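Local coordinates for protein Esterase/lipase (Lactobacillus rhamnosus, PDB 4N5H) that probably hydrolyses carboxylic esters and may transfer acyl groups, as a serine esterase with the alpha/beta hydrolase fold, at residues A156-Q159 with L164-L167; T39-E44 with L123-H128; Q95-M100 with T300-S305; A9-S14 with A204-K209. The protein carries 1 engineered substitution. All coordinates share one frame; numbering follows the deposited sequence. Where two conformers were deposited one is given.

Contact 1: A156-Q159 with L164-L167; sequences ACIQ and LQEL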
loop_
_atom_site.group_PDB
_atom_site.type_symbol
_atom_site.label_atom_id
_atom_site.label_comp_id
_atom_site.label_asym_id
_atom_site.label_seq_id
_atom_site.Cartn_x
_atom_site.Cartn_y
_atom_site.Cartn_z
ATOM N N ALA A 156 17.533 22.934 25.327
ATOM C CA ALA A 156 17.396 22.840 26.791
ATOM C C ALA A 156 18.176 23.984 27.485
ATOM O O ALA A 156 17.638 24.572 28.420
ATOM C CB ALA A 156 17.913 21.521 27.294
ATOM N N CYS A 157 19.326 24.315 26.979
ATOM C CA CYS A 157 20.122 25.408 27.556
ATOM C C CYS A 157 19.575 26.774 27.199
ATOM O O CYS A 157 19.457 27.685 28.054
ATOM C CB CYS A 157 21.539 25.320 27.046
ATOM S SG CYS A 157 22.448 23.863 27.656
ATOM N N ILE A 158 19.213 26.921 25.934
ATOM C CA ILE A 158 18.681 28.208 25.446
ATOM C C ILE A 158 17.432 28.578 26.186
ATOM O O ILE A 158 17.238 29.741 26.552
ATOM C CB ILE A 158 18.481 28.218 23.925
ATOM C CG1 ILE A 158 19.804 28.019 23.197
ATOM C CG2 ILE A 158 17.786 29.498 23.454
ATOM C CD1 ILE A 158 19.670 27.526 21.784
ATOM N N GLN A 159 16.549 27.639 26.458
ATOM C CA GLN A 159 15.345 27.920 27.165
ATOM C C GLN A 159 15.602 28.500 28.573
ATOM O O GLN A 159 14.713 29.160 29.101
ATOM C CB GLN A 159 14.490 26.643 27.207
ATOM C CG GLN A 159 13.295 26.669 28.132
ATOM C CD GLN A 159 12.176 27.612 27.714
ATOM O OE1 GLN A 159 12.175 28.129 26.612
ATOM N NE2 GLN A 159 11.195 27.780 28.586
ATOM N N LEU A 164 21.431 33.499 25.755
ATOM C CA LEU A 164 21.394 32.587 24.564
ATOM C C LEU A 164 20.151 32.791 23.756
ATOM O O LEU A 164 20.170 32.686 22.577
ATOM C CB LEU A 164 21.489 31.155 25.010
ATOM C CG LEU A 164 22.821 30.713 25.628
ATOM C CD1 LEU A 164 22.663 29.268 25.970
ATOM C CD2 LEU A 164 23.982 30.931 24.702
ATOM N N GLN A 165 19.059 33.063 24.393
ATOM C CA GLN A 165 17.841 33.460 23.656
ATOM C C GLN A 165 18.133 34.655 22.744
ATOM O O GLN A 165 17.686 34.686 21.605
ATOM C CB GLN A 165 16.717 33.808 24.610
ATOM C CG GLN A 165 16.162 32.587 25.337
ATOM C CD GLN A 165 15.454 32.880 26.590
ATOM O OE1 GLN A 165 14.922 34.012 26.809
ATOM N NE2 GLN A 165 15.426 31.911 27.484
ATOM N N GLU A 166 18.830 35.658 23.259
ATOM C CA GLU A 166 19.135 36.828 22.393
ATOM C C GLU A 166 20.026 36.407 21.271
ATOM O O GLU A 166 19.807 36.822 20.114
ATOM C CB GLU A 166 19.838 37.878 23.225
ATOM C CG GLU A 166 18.883 38.402 24.285
ATOM C CD GLU A 166 18.173 39.662 23.926
ATOM O OE1 GLU A 166 18.451 40.190 22.841
ATOM O OE2 GLU A 166 17.361 40.145 24.762
ATOM N N LEU A 167 21.055 35.613 21.549
ATOM C CA LEU A 167 22.008 35.241 20.470
ATOM C C LEU A 167 21.337 34.389 19.362
ATOM O O LEU A 167 21.615 34.582 18.160
ATOM C CB LEU A 167 23.253 34.526 21.013
ATOM C CG LEU A 167 24.335 35.289 21.786
ATOM C CD1 LEU A 167 25.513 34.320 21.958
ATOM C CD2 LEU A 167 24.806 36.586 21.122
#

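Contact 2: T39-E44 with L123-H128; sequences TEYRYE and LRWLSH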
loop_
_atom_site.group_PDB
_atom_site.type_symbol
_atom_site.label_atom_id
_atom_site.label_comp_id
_atom_site.label_asym_id
_atom_site.label_seq_id
_atom_site.Cartn_x
_atom_site.Cartn_y
_atom_site.Cartn_z
ATOM N N THR A 39 -1.631 15.399 11.205
ATOM C CA THR A 39 -0.412 15.670 10.459
ATOM C C THR A 39 -0.357 17.061 9.844
ATOM O O THR A 39 -1.415 17.670 9.552
ATOM C CB THR A 39 -0.193 14.615 9.350
ATOM O OG1 THR A 39 -1.320 14.558 8.490
ATOM C CG2 THR A 39 0.055 13.265 9.952
ATOM N N GLU A 40 0.881 17.478 9.539
ATOM C CA GLU A 40 1.093 18.622 8.649
ATOM C C GLU A 40 0.504 19.944 9.150
ATOM O O GLU A 40 -0.047 20.774 8.435
ATOM C CB GLU A 40 0.540 18.245 7.223
ATOM C CG GLU A 40 1.156 19.150 6.128
ATOM C CD GLU A 40 0.434 18.951 4.792
ATOM O OE1 GLU A 40 -0.777 18.547 4.734
ATOM O OE2 GLU A 40 1.025 19.349 3.737
ATOM N N TYR A 41 0.632 20.200 10.448
ATOM C CA TYR A 41 0.284 21.482 10.915
ATOM C C TYR A 41 1.409 22.487 10.637
ATOM O O TYR A 41 2.572 22.278 11.051
ATOM C CB TYR A 41 0.149 21.438 12.419
ATOM C CG TYR A 41 -1.013 20.767 13.072
ATOM C CD1 TYR A 41 -0.922 19.450 13.595
ATOM C CD2 TYR A 41 -2.205 21.427 13.226
ATOM C CE1 TYR A 41 -1.963 18.874 14.275
ATOM C CE2 TYR A 41 -3.254 20.835 13.903
ATOM C CZ TYR A 41 -3.088 19.591 14.461
ATOM O OH TYR A 41 -4.166 19.078 15.208
ATOM N N ARG A 42 1.060 23.628 10.019
ATOM C CA ARG A 42 2.067 24.666 9.929
ATOM C C ARG A 42 2.248 25.269 11.308
ATOM O O ARG A 42 1.289 25.650 11.965
ATOM C CB ARG A 42 1.556 25.775 8.990
ATOM C CG ARG A 42 1.564 25.447 7.527
ATOM C CD ARG A 42 0.922 26.583 6.748
ATOM N NE ARG A 42 0.946 26.255 5.354
ATOM C CZ ARG A 42 0.620 27.124 4.390
ATOM N NH1 ARG A 42 0.367 28.382 4.697
ATOM N NH2 ARG A 42 0.726 26.724 3.110
ATOM N N TYR A 43 3.487 25.492 11.715
ATOM C CA TYR A 43 3.699 26.157 12.987
ATOM C C TYR A 43 4.090 27.676 12.898
ATOM O O TYR A 43 4.277 28.308 13.935
ATOM C CB TYR A 43 4.696 25.381 13.910
ATOM C CG TYR A 43 6.035 25.036 13.370
ATOM C CD1 TYR A 43 6.963 26.040 13.163
ATOM C CD2 TYR A 43 6.408 23.714 13.014
ATOM C CE1 TYR A 43 8.225 25.749 12.767
ATOM C CE2 TYR A 43 7.676 23.441 12.568
ATOM C CZ TYR A 43 8.573 24.434 12.437
ATOM O OH TYR A 43 9.872 24.136 11.929
ATOM N N GLU A 44 4.167 28.150 11.675
ATOM C CA GLU A 44 4.227 29.557 11.432
ATOM C C GLU A 44 3.544 29.915 10.123
ATOM O O GLU A 44 3.125 29.052 9.386
ATOM C CB GLU A 44 5.661 30.032 11.622
ATOM C CG GLU A 44 6.578 29.477 10.687
ATOM C CD GLU A 44 8.094 29.790 11.062
ATOM O OE1 GLU A 44 8.621 30.748 10.447
ATOM O OE2 GLU A 44 8.771 29.199 11.910
ATOM N N LEU A 123 7.725 24.771 19.414
ATOM C CA LEU A 123 7.403 24.711 20.871
ATOM C C LEU A 123 6.390 25.808 21.228
ATOM O O LEU A 123 5.466 25.592 21.974
ATOM C CB LEU A 123 8.665 24.948 21.731
ATOM C CG LEU A 123 9.851 24.001 21.515
ATOM C CD1 LEU A 123 11.035 24.411 22.385
ATOM C CD2 LEU A 123 9.506 22.642 21.835
ATOM N N ARG A 124 6.597 27.035 20.704
ATOM C CA ARG A 124 5.682 28.110 20.889
ATOM C C ARG A 124 4.292 27.794 20.361
ATOM O O ARG A 124 3.306 28.041 21.025
ATOM C CB ARG A 124 6.184 29.418 20.268
ATOM C CG ARG A 124 5.456 30.637 20.816
ATOM C CD ARG A 124 6.197 31.992 20.481
ATOM N NE ARG A 124 7.659 31.809 20.524
ATOM C CZ ARG A 124 8.400 31.793 21.629
ATOM N NH1 ARG A 124 7.854 32.122 22.802
ATOM N NH2 ARG A 124 9.698 31.490 21.541
ATOM N N TRP A 125 4.198 27.229 19.159
ATOM C CA TRP A 125 2.938 26.748 18.659
ATOM C C TRP A 125 2.269 25.803 19.644
ATOM O O TRP A 125 1.086 25.935 19.979
ATOM C CB TRP A 125 3.159 26.051 17.317
ATOM C CG TRP A 125 1.869 25.706 16.615
ATOM C CD1 TRP A 125 1.205 26.444 15.680
ATOM C CD2 TRP A 125 1.109 24.524 16.791
ATOM N NE1 TRP A 125 0.081 25.808 15.271
ATOM C CE2 TRP A 125 0.018 24.587 15.885
ATOM C CE3 TRP A 125 1.276 23.372 17.574
ATOM C CZ2 TRP A 125 -0.955 23.597 15.829
ATOM C CZ3 TRP A 125 0.321 22.385 17.464
ATOM C CH2 TRP A 125 -0.786 22.522 16.648
ATOM N N LEU A 126 3.027 24.837 20.117
ATOM C CA LEU A 126 2.443 23.864 21.051
ATOM C C LEU A 126 1.980 24.558 22.353
ATOM O O LEU A 126 0.965 24.152 22.961
ATOM C CB LEU A 126 3.458 22.745 21.345
ATOM C CG LEU A 126 2.865 21.468 21.981
ATOM C CD1 LEU A 126 1.969 20.712 21.030
ATOM C CD2 LEU A 126 4.038 20.538 22.390
ATOM N N SER A 127 2.719 25.556 22.809
ATOM C CA SER A 127 2.290 26.250 24.025
ATOM C C SER A 127 0.960 26.948 23.811
ATOM O O SER A 127 0.216 27.078 24.742
ATOM C CB SER A 127 3.371 27.276 24.478
ATOM O OG SER A 127 3.372 28.420 23.671
ATOM N N HIS A 128 0.622 27.396 22.602
ATOM C CA HIS A 128 -0.634 28.069 22.287
ATOM C C HIS A 128 -1.782 27.059 22.047
ATOM O O HIS A 128 -2.937 27.310 22.452
ATOM C CB HIS A 128 -0.493 28.925 21.017
ATOM C CG HIS A 128 0.477 30.042 21.167
ATOM N ND1 HIS A 128 1.137 30.643 20.088
ATOM C CD2 HIS A 128 1.003 30.580 22.263
ATOM C CE1 HIS A 128 1.874 31.631 20.544
ATOM N NE2 HIS A 128 1.826 31.605 21.861
#

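Contact 3: Q95-M100 with T300-S305; sequences QGYAVM and TFDALS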
loop_
_atom_site.group_PDB
_atom_site.type_symbol
_atom_site.label_atom_id
_atom_site.label_comp_id
_atom_site.label_asym_id
_atom_site.label_seq_id
_atom_site.Cartn_x
_atom_site.Cartn_y
_atom_site.Cartn_z
ATOM N N GLN A 95 1.812 4.461 24.588
ATOM C CA GLN A 95 2.043 4.292 26.030
ATOM C C GLN A 95 1.276 5.296 26.873
ATOM O O GLN A 95 1.385 5.198 28.133
ATOM C CB GLN A 95 3.523 4.236 26.324
ATOM C CG GLN A 95 4.283 3.119 25.652
ATOM C CD GLN A 95 3.601 1.792 25.881
ATOM O OE1 GLN A 95 3.624 1.284 26.996
ATOM N NE2 GLN A 95 3.019 1.223 24.848
ATOM N N GLY A 96 0.481 6.169 26.291
ATOM C CA GLY A 96 -0.335 7.106 26.991
ATOM C C GLY A 96 0.167 8.547 27.050
ATOM O O GLY A 96 -0.001 9.272 28.070
ATOM N N TYR A 97 0.896 8.950 26.008
ATOM C CA TYR A 97 1.550 10.245 25.957
ATOM C C TYR A 97 1.061 11.008 24.710
ATOM O O TYR A 97 0.750 10.406 23.698
ATOM C CB TYR A 97 3.091 10.135 25.851
ATOM C CG TYR A 97 3.656 9.526 27.117
ATOM C CD1 TYR A 97 3.637 8.142 27.238
ATOM C CD2 TYR A 97 4.013 10.292 28.228
ATOM C CE1 TYR A 97 3.976 7.529 28.443
ATOM C CE2 TYR A 97 4.420 9.672 29.444
ATOM C CZ TYR A 97 4.401 8.304 29.525
ATOM O OH TYR A 97 4.825 7.655 30.707
ATOM N N ALA A 98 0.990 12.321 24.830
ATOM C CA ALA A 98 0.704 13.230 23.734
ATOM C C ALA A 98 2.077 13.619 23.184
ATOM O O ALA A 98 2.954 14.123 23.873
ATOM C CB ALA A 98 -0.034 14.449 24.203
ATOM N N VAL A 99 2.299 13.349 21.904
ATOM C CA VAL A 99 3.634 13.512 21.316
ATOM C C VAL A 99 3.582 14.487 20.149
ATOM O O VAL A 99 2.712 14.430 19.235
ATOM C CB VAL A 99 4.177 12.132 20.828
ATOM C CG1 VAL A 99 5.549 12.194 20.251
ATOM C CG2 VAL A 99 4.057 11.074 21.958
ATOM N N MET A 100 4.565 15.361 20.107
ATOM C CA MET A 100 4.737 16.270 19.002
ATOM C C MET A 100 6.102 16.035 18.406
ATOM O O MET A 100 7.115 15.893 19.120
ATOM C CB MET A 100 4.570 17.763 19.505
ATOM C CG MET A 100 4.779 18.736 18.365
ATOM S SD MET A 100 6.432 19.316 17.938
ATOM C CE MET A 100 6.592 20.621 19.095
ATOM N N THR A 300 11.439 7.116 33.783
ATOM C CA THR A 300 12.240 8.132 34.389
ATOM C C THR A 300 11.444 9.430 34.362
ATOM O O THR A 300 11.392 10.197 35.385
ATOM C CB THR A 300 13.554 8.256 33.642
ATOM O OG1 THR A 300 14.222 7.001 33.703
ATOM C CG2 THR A 300 14.471 9.370 34.206
ATOM N N PHE A 301 10.859 9.717 33.198
ATOM C CA PHE A 301 10.023 10.922 33.012
ATOM C C PHE A 301 8.887 10.935 34.025
ATOM O O PHE A 301 8.617 11.936 34.661
ATOM C CB PHE A 301 9.496 10.921 31.550
ATOM C CG PHE A 301 8.474 11.957 31.209
ATOM C CD1 PHE A 301 8.549 13.240 31.700
ATOM C CD2 PHE A 301 7.500 11.676 30.248
ATOM C CE1 PHE A 301 7.641 14.186 31.282
ATOM C CE2 PHE A 301 6.572 12.647 29.814
ATOM C CZ PHE A 301 6.629 13.896 30.380
ATOM N N ASP A 302 8.214 9.836 34.125
ATOM C CA ASP A 302 7.050 9.714 35.032
ATOM C C ASP A 302 7.521 9.912 36.479
ATOM O O ASP A 302 6.795 10.565 37.250
ATOM C CB ASP A 302 6.441 8.324 34.974
ATOM C CG ASP A 302 5.691 8.025 33.669
ATOM O OD1 ASP A 302 5.416 8.951 32.871
ATOM O OD2 ASP A 302 5.242 6.880 33.566
ATOM N N ALA A 303 8.657 9.372 36.837
ATOM C CA ALA A 303 9.132 9.528 38.224
ATOM C C ALA A 303 9.439 11.004 38.561
ATOM O O ALA A 303 9.061 11.499 39.611
ATOM C CB ALA A 303 10.307 8.659 38.478
ATOM N N LEU A 304 10.071 11.728 37.616
ATOM C CA LEU A 304 10.402 13.112 37.742
ATOM C C LEU A 304 9.114 13.912 37.780
ATOM O O LEU A 304 9.063 14.906 38.539
ATOM C CB LEU A 304 11.329 13.590 36.714
ATOM C CG LEU A 304 12.717 13.056 36.789
ATOM C CD1 LEU A 304 13.533 13.206 35.503
ATOM C CD2 LEU A 304 13.470 13.740 37.944
ATOM N N SER A 305 8.082 13.511 36.995
ATOM C CA SER A 305 6.809 14.219 36.942
ATOM C C SER A 305 6.090 14.100 38.308
ATOM O O SER A 305 5.473 15.061 38.744
ATOM C CB SER A 305 5.916 13.675 35.862
ATOM O OG SER A 305 6.502 14.009 34.587
#

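Contact 4: A9-S14 with A204-K209; sequences AKVQAS and AFYLDK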
loop_
_atom_site.group_PDB
_atom_site.type_symbol
_atom_site.label_atom_id
_atom_site.label_comp_id
_atom_site.label_asym_id
_atom_site.label_seq_id
_atom_site.Cartn_x
_atom_site.Cartn_y
_atom_site.Cartn_z
ATOM N N ALA A 9 27.770 17.842 -2.686
ATOM C CA ALA A 9 27.307 16.688 -3.452
ATOM C C ALA A 9 27.673 15.358 -2.799
ATOM O O ALA A 9 26.863 14.422 -2.813
ATOM C CB ALA A 9 27.762 16.773 -4.937
ATOM N N LYS A 10 28.816 15.279 -2.144
ATOM C CA LYS A 10 29.197 14.090 -1.402
ATOM C C LYS A 10 28.301 13.822 -0.137
ATOM O O LYS A 10 27.916 12.670 0.177
ATOM C CB LYS A 10 30.602 14.241 -0.923
ATOM C CG LYS A 10 31.623 13.772 -1.967
ATOM C CD LYS A 10 32.945 13.438 -1.305
ATOM C CE LYS A 10 32.689 12.548 -0.083
ATOM N NZ LYS A 10 33.717 11.486 0.095
ATOM N N VAL A 11 28.072 14.897 0.597
ATOM C CA VAL A 11 27.193 14.806 1.775
ATOM C C VAL A 11 25.809 14.386 1.331
ATOM O O VAL A 11 25.235 13.447 1.892
ATOM C CB VAL A 11 27.136 16.167 2.504
ATOM C CG1 VAL A 11 26.043 16.163 3.582
ATOM C CG2 VAL A 11 28.448 16.452 3.176
ATOM N N GLN A 12 25.260 15.034 0.295
ATOM C CA GLN A 12 23.911 14.668 -0.181
ATOM C C GLN A 12 23.828 13.240 -0.715
ATOM O O GLN A 12 22.797 12.595 -0.524
ATOM C CB GLN A 12 23.339 15.679 -1.188
ATOM C CG GLN A 12 23.296 17.102 -0.661
ATOM C CD GLN A 12 22.252 17.374 0.420
ATOM O OE1 GLN A 12 21.816 18.541 0.570
ATOM N NE2 GLN A 12 21.826 16.319 1.175
ATOM N N ALA A 13 24.898 12.699 -1.312
ATOM C CA ALA A 13 24.883 11.285 -1.739
ATOM C C ALA A 13 24.852 10.340 -0.537
ATOM O O ALA A 13 24.196 9.285 -0.606
ATOM C CB ALA A 13 26.129 10.932 -2.591
ATOM N N SER A 14 25.568 10.674 0.534
ATOM C CA SER A 14 25.568 9.856 1.748
ATOM C C SER A 14 24.148 9.860 2.282
ATOM O O SER A 14 23.608 8.807 2.614
ATOM C CB SER A 14 26.456 10.371 2.838
ATOM O OG SER A 14 27.821 10.348 2.425
ATOM N N ALA A 204 34.707 19.319 8.818
ATOM C CA ALA A 204 34.924 20.762 8.820
ATOM C C ALA A 204 33.809 21.403 7.992
ATOM O O ALA A 204 33.378 22.538 8.248
ATOM C CB ALA A 204 36.318 21.106 8.273
ATOM N N PHE A 205 33.355 20.699 6.967
ATOM C CA PHE A 205 32.254 21.165 6.136
ATOM C C PHE A 205 30.909 21.225 6.924
ATOM O O PHE A 205 30.139 22.179 6.782
ATOM C CB PHE A 205 32.065 20.268 4.929
ATOM C CG PHE A 205 30.989 20.714 4.005
ATOM C CD1 PHE A 205 31.145 21.850 3.243
ATOM C CD2 PHE A 205 29.748 19.998 3.926
ATOM C CE1 PHE A 205 30.151 22.262 2.362
ATOM C CE2 PHE A 205 28.755 20.440 3.093
ATOM C CZ PHE A 205 28.933 21.571 2.316
ATOM N N TYR A 206 30.618 20.185 7.689
ATOM C CA TYR A 206 29.447 20.224 8.603
ATOM C C TYR A 206 29.478 21.444 9.581
ATOM O O TYR A 206 28.464 22.163 9.820
ATOM C CB TYR A 206 29.282 18.946 9.430
ATOM C CG TYR A 206 28.625 17.815 8.704
ATOM C CD1 TYR A 206 29.293 17.097 7.767
ATOM C CD2 TYR A 206 27.326 17.436 8.984
ATOM C CE1 TYR A 206 28.665 16.062 7.080
ATOM C CE2 TYR A 206 26.735 16.366 8.348
ATOM C CZ TYR A 206 27.422 15.651 7.415
ATOM O OH TYR A 206 26.833 14.594 6.691
ATOM N N LEU A 207 30.631 21.639 10.162
ATOM C CA LEU A 207 30.823 22.700 11.125
ATOM C C LEU A 207 30.652 24.080 10.485
ATOM O O LEU A 207 30.031 24.976 11.084
ATOM C CB LEU A 207 32.178 22.528 11.813
ATOM C CG LEU A 207 32.366 21.268 12.654
ATOM C CD1 LEU A 207 33.806 21.060 13.102
ATOM C CD2 LEU A 207 31.428 21.386 13.821
ATOM N N ASP A 208 31.174 24.239 9.277
ATOM C CA ASP A 208 30.978 25.457 8.521
ATOM C C ASP A 208 29.542 25.769 8.164
ATOM O O ASP A 208 29.094 26.900 8.230
ATOM C CB ASP A 208 31.829 25.404 7.244
ATOM C CG ASP A 208 33.309 25.750 7.529
ATOM O OD1 ASP A 208 33.623 26.182 8.689
ATOM O OD2 ASP A 208 34.158 25.634 6.589
ATOM N N LYS A 209 28.803 24.764 7.730
ATOM C CA LYS A 209 27.421 24.955 7.382
ATOM C C LYS A 209 26.603 25.186 8.683
ATOM O O LYS A 209 25.598 25.923 8.595
ATOM C CB LYS A 209 26.891 23.791 6.491
ATOM C CG LYS A 209 27.497 23.707 5.062
ATOM C CD LYS A 209 27.378 25.031 4.338
ATOM C CE LYS A 209 28.071 25.012 2.985
ATOM N NZ LYS A 209 28.027 26.378 2.411
#

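Contact 1: A156-Q159 with L164-L167
Gln165 reaches across to the end of the preceding helix and gives an N-H of NE2 to the carbonyl O of Ile158, 3.0 Å away. The bond is fairly straight, with an N-H...O angle of 158°; the donor lies in the carbonyl plane, and the acceptor is close to the plane of the Gln165 amide. A first torsion that sets CG opposite the carbonyl carbon (chi1 -70°), and the extended chain beyond it, carry the amide to Ile158. CG of Gln165 also passes 3.3 Å from O of Ile158, and NE2 of Gln165 stands 3.3 Å from O of Gln159, so the amide sits beside two successive carbonyls near the C-terminal end of a helix. The side chain of Gln159 takes no part in this bond; its NE2 bonds to O of Val173.

The apolar part gathers on Ile158, whose two branches divide the work. CG1 meets CB of Leu164 at 4.0 Å, these two side chains crossing at about a right angle, while CG2 lies 4.0 Å from CG of Gln165 as the side chains slide past each other in opposite directions. Leu164 reaches one residue further back with CD1, which rests 4.2 Å from CB of Cys157. Ile116 and Phe120 of helix 112-129 pack on Ile158, and Val226 touches both Cys157 and Leu164.

Two helices, 147-158 and 162-168, are thus packed together across a very short connection. The first follows the probable nucleophile elbow at Ser146, the position of the helix after the nucleophile strand in alpha/beta hydrolases.

Contact 2: T39-E44 with L123-H128
Tyr41, whose ring meets the indole of Trp125, has its hydroxyl OH gripped from outside the pair by two groups of opposite charge: the carboxylate OE1 of Glu38 and the guanidinium NH1 of Arg133. These bonds restrain the far end of the phenol, and Trp125 covers part of one face of the ring. CH2 of the indole stands over that face, displaced toward the rim, and the nearest approach is CZ2 of Trp125 to CD2 of Tyr41 at 3.6 Å. The side chains cross at about a right angle, yet the ring planes are inclined by 52°, an oblique pairing with the tyrosine and six-membered ring centroids 5.0 Å apart. Trp125 gets there because its CG lies opposite the backbone N (chi1 -171°), which throws the indole out from the helix toward the strand.

The contact joins the first, antiparallel strand of the alpha/beta hydrolase sheet to helix 112-129, which leads toward the strand before the probable nucleophile. Glu40 and Tyr41 together face Leu53 of the next strand as a G1 beta bulge, and Leu53 also touches Trp125.

Where the strand ends, the pyrrole side of the indole takes over. Its CD1 lies 3.7 Å from CA of Tyr43, and NE1 of Trp125 comes within 3.5 Å of O of Arg42, approached obliquely. CB of Tyr43 meets CB of Trp125 at 3.8 Å, but the phenol then leads away to bond through OH with O of Gly103. From the second subunit, Trp287 stacks on the Tyr41 ring and Pro274 packs on Trp125.

Contact 3: Q95-M100 with T300-S305
Tyr97 and Asp302 are joined by a short hydrogen bond, OH of Tyr97 giving its proton to OD1 of Asp302 at 2.6 Å. The bond links the sheet of an alpha/beta hydrolase to the long helix 288-311 that follows its last strand. Carboxylate and phenol lie almost flat with each other, their planes 16° apart, and OD1 sits at the ring edge near the ring plane. At the aspartate, the hydroxyl comes in on the syn side of OD1, though 25° out of the carboxylate plane; OD2 of Asp302 is also near, 3.0 Å from OH of Tyr97.

Phe301, the residue before Asp302, adds an apolar touch. Its CG lies opposite the backbone N (chi1 172°), which sends the ring toward the rim of Tyr97. The two rings meet rim to rim, neither lying over the other, with CE2 of Tyr97 3.7 Å from CE2 of Phe301 and the side chains sliding past each other in opposite directions. Pro67 of the adjoining strand touches both rings.

In the next shell Arg299, on the same helix, serves both partners: NE makes a salt bridge to OD2 of Asp302, and NH2 bonds to OH of Tyr97. The guanidinium would be expected to stabilise the carboxylate as an anion. Gly96 takes a positive phi as the chain leaves helix 86-94, just before Tyr97 and strand 98-102, the final leg of a beta-alpha-beta crossover that began with strand 66-72. The helix is tied locally as well: O of Phe301 accepts from N of Ser305 at 2.9 Å and from OG of Ser305 at 3.0 Å, the hydroxyl lying above the carbonyl plane.

Contact 4: A9-S14 with A204-K209
Val11 carries CG1 opposite its backbone N (chi1 170°), which spreads its two methyls across the gap toward Phe205 and Tyr206. These two are adjacent on one helix but leave it differently: Phe205 has CG opposite the backbone N (chi1 -178°) and Tyr206 does not, and the valine meets both rings. CG2 of Val11 is shared, lying 3.9 Å from CD2 of Phe205 and 3.9 Å from CE1 of Tyr206, and it comes to each ring obliquely. CG1 of Val11 touches the end of the tyrosine, 3.6 Å from OH of Tyr206. That hydroxyl is bonded by NE1 of Trp15, one turn on from Val11. Phe78, in the loop after strand 66-72, meets the Tyr206 ring edge-to-face and also touches Phe205.

Met7 and Leu8, from the same helix as Val11, also touch Phe205, and Lys209 forms a salt bridge with Glu4. The packing brings the N-terminal helix 2-28 against helix 203-211, which falls in the chain between the parallel strands 179-183 and 235-240, where alpha/beta hydrolases often carry cap insertions.

Contacts 2 and 3 are the only two that touch: CD2 of Leu126 packs on CB of Met100 at 4.0 Å, as helix 112-129 and strand 98-102 meet at the same sheet, and along the chain their segments alternate. Contact 1 is centred 19 Å from contact 2; both draw on helix 112-129, through Phe120 and Trp125. Contact 4 stands apart, its centre 35 Å from that of contact 3 on the opposite side of the chain's centre. The probable triad is Ser146, His278 and Asp243; contact 1 lies at the far end of the helix that starts just after Ser146. A bound calcium ion lies about 10 Å from the Tyr97 side chain of contact 3.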